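Local coordinates for putative polyphosphate kinase 2 family protein (Arthrobacter aurescens, PDB 3RHF), which probably transfers phosphate between polyphosphate and nucleotides as a kinase of the polyphosphate kinase 2 family, at residues A[78-82]-A[142-147]. Residues are numbered along the deposited sequence; the frame is centred on the assembly and turned at random.
Sequences LILQA and QYEDVL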
# COMPACT_ATOMS: atom_id res chain seq x y z
N LEU A 78 -7.56 12.07 -0.97
CA LEU A 78 -7.51 12.08 -2.40
C LEU A 78 -8.67 11.28 -2.93
O LEU A 78 -8.80 10.09 -2.61
CB LEU A 78 -6.21 11.45 -2.85
CG LEU A 78 -5.93 11.33 -4.36
CD1 LEU A 78 -5.76 12.73 -5.03
CD2 LEU A 78 -4.69 10.49 -4.58
N ILE A 79 -9.52 11.95 -3.73
CA ILE A 79 -10.62 11.33 -4.45
C ILE A 79 -10.32 11.27 -5.93
O ILE A 79 -10.20 12.32 -6.59
CB ILE A 79 -12.02 12.09 -4.27
CG1 ILE A 79 -12.43 12.16 -2.79
CG2 ILE A 79 -13.09 11.38 -5.02
CD1 ILE A 79 -13.63 12.99 -2.46
N LEU A 80 -10.29 10.05 -6.46
CA LEU A 80 -10.20 9.82 -7.91
C LEU A 80 -11.48 9.32 -8.55
O LEU A 80 -12.02 8.32 -8.12
CB LEU A 80 -9.12 8.85 -8.22
CG LEU A 80 -7.78 9.40 -7.83
CD1 LEU A 80 -6.84 8.19 -7.63
CD2 LEU A 80 -7.27 10.37 -8.89
N GLN A 81 -11.93 10.01 -9.59
CA GLN A 81 -12.98 9.49 -10.49
C GLN A 81 -12.47 9.50 -11.90
O GLN A 81 -11.71 10.42 -12.29
CB GLN A 81 -14.22 10.37 -10.43
CG GLN A 81 -14.93 10.40 -9.06
CD GLN A 81 -15.76 9.19 -8.84
OE1 GLN A 81 -16.04 8.83 -7.72
NE2 GLN A 81 -16.16 8.55 -9.90
N ALA A 82 -12.88 8.50 -12.67
CA ALA A 82 -12.58 8.41 -14.09
C ALA A 82 -13.31 7.25 -14.73
O ALA A 82 -13.66 6.31 -14.07
CB ALA A 82 -11.10 8.26 -14.31
N GLN A 142 -18.04 8.94 -3.34
CA GLN A 142 -19.44 9.31 -3.15
C GLN A 142 -20.10 9.82 -4.46
O GLN A 142 -21.32 9.74 -4.61
CB GLN A 142 -19.58 10.35 -2.05
CG GLN A 142 -18.90 11.71 -2.31
CD GLN A 142 -17.47 11.75 -1.86
OE1 GLN A 142 -16.85 10.69 -1.66
NE2 GLN A 142 -16.92 12.98 -1.70
N TYR A 143 -19.28 10.29 -5.39
CA TYR A 143 -19.74 10.78 -6.65
C TYR A 143 -20.34 9.71 -7.54
O TYR A 143 -21.19 10.03 -8.39
CB TYR A 143 -18.60 11.53 -7.37
CG TYR A 143 -18.35 12.86 -6.66
CD1 TYR A 143 -19.10 13.97 -6.95
CD2 TYR A 143 -17.40 12.96 -5.66
CE1 TYR A 143 -18.88 15.20 -6.27
CE2 TYR A 143 -17.17 14.17 -4.98
CZ TYR A 143 -17.93 15.28 -5.28
OH TYR A 143 -17.69 16.46 -4.61
N GLU A 144 -19.97 8.45 -7.35
CA GLU A 144 -20.56 7.39 -8.15
C GLU A 144 -22.07 7.51 -8.10
O GLU A 144 -22.76 7.23 -9.12
CB GLU A 144 -20.15 6.00 -7.69
CG GLU A 144 -18.69 5.67 -7.96
CD GLU A 144 -18.38 5.46 -9.43
OE1 GLU A 144 -18.76 4.43 -9.97
OE2 GLU A 144 -17.73 6.32 -10.05
N ASP A 145 -22.58 7.96 -6.93
CA ASP A 145 -24.01 8.02 -6.72
C ASP A 145 -24.68 9.21 -7.39
O ASP A 145 -25.88 9.31 -7.33
CB ASP A 145 -24.33 7.97 -5.24
CG ASP A 145 -23.95 6.64 -4.64
OD1 ASP A 145 -24.65 5.64 -4.94
OD2 ASP A 145 -22.96 6.58 -3.87
N VAL A 146 -23.92 10.11 -8.01
CA VAL A 146 -24.51 11.07 -8.95
C VAL A 146 -24.00 10.96 -10.39
O VAL A 146 -24.19 11.90 -11.18
CB VAL A 146 -24.31 12.51 -8.48
CG1 VAL A 146 -24.98 12.68 -7.16
CG2 VAL A 146 -22.83 12.89 -8.44
N LEU A 147 -23.37 9.84 -10.74
CA LEU A 147 -22.86 9.63 -12.10
C LEU A 147 -23.57 8.43 -12.74
O LEU A 147 -24.41 8.60 -13.58
CB LEU A 147 -21.33 9.43 -12.13
CG LEU A 147 -20.53 10.63 -11.66
CD1 LEU A 147 -19.13 10.23 -11.27
CD2 LEU A 147 -20.54 11.75 -12.71
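Gln81 reaches off its strand to Glu144, and its NE2 donates a nearly straight hydrogen bond (167°) to Glu144 OE2, 2.7 Å long. The bond meets the carboxylate oxygen on its anti lone pair, and amide and carboxylate lie almost coplanar, 14° apart. A bend at chi2 (-79°) turns the Gln81 amide across the start of the loop, where OE1 passes 3.7 Å from Tyr143 CB and also hydrogen-bonds to Ser141 OG. Both ends of the amide are thus held, and NE2 facing a carboxylate oxygen sets which way round it sits. Leu147 CD1 packs 3.7 Å from Gln81 NE2. A leucine in place of Gln81 would probably leave Glu144 OE2 without this donor and Ser141 without its amide partner. Two residues back, Ile79 puts CD1 against the amide of Gln142, 3.4 Å from NE2, the two side chains crossing at about a right angle. Ile79 CD1 also lies at the edge of the Tyr143 ring, whose hydroxyl is hydrogen-bonded to Glu171 and Lys183. In this three-layer alpha/beta/alpha, P-loop-type fold, the loop leaving strand 135-139 packs on adjacent central strand 75-82 of the parallel sheet, with helix 157-176 against Gln142 and Tyr143 and helix 221-235 against Tyr143 and Leu147.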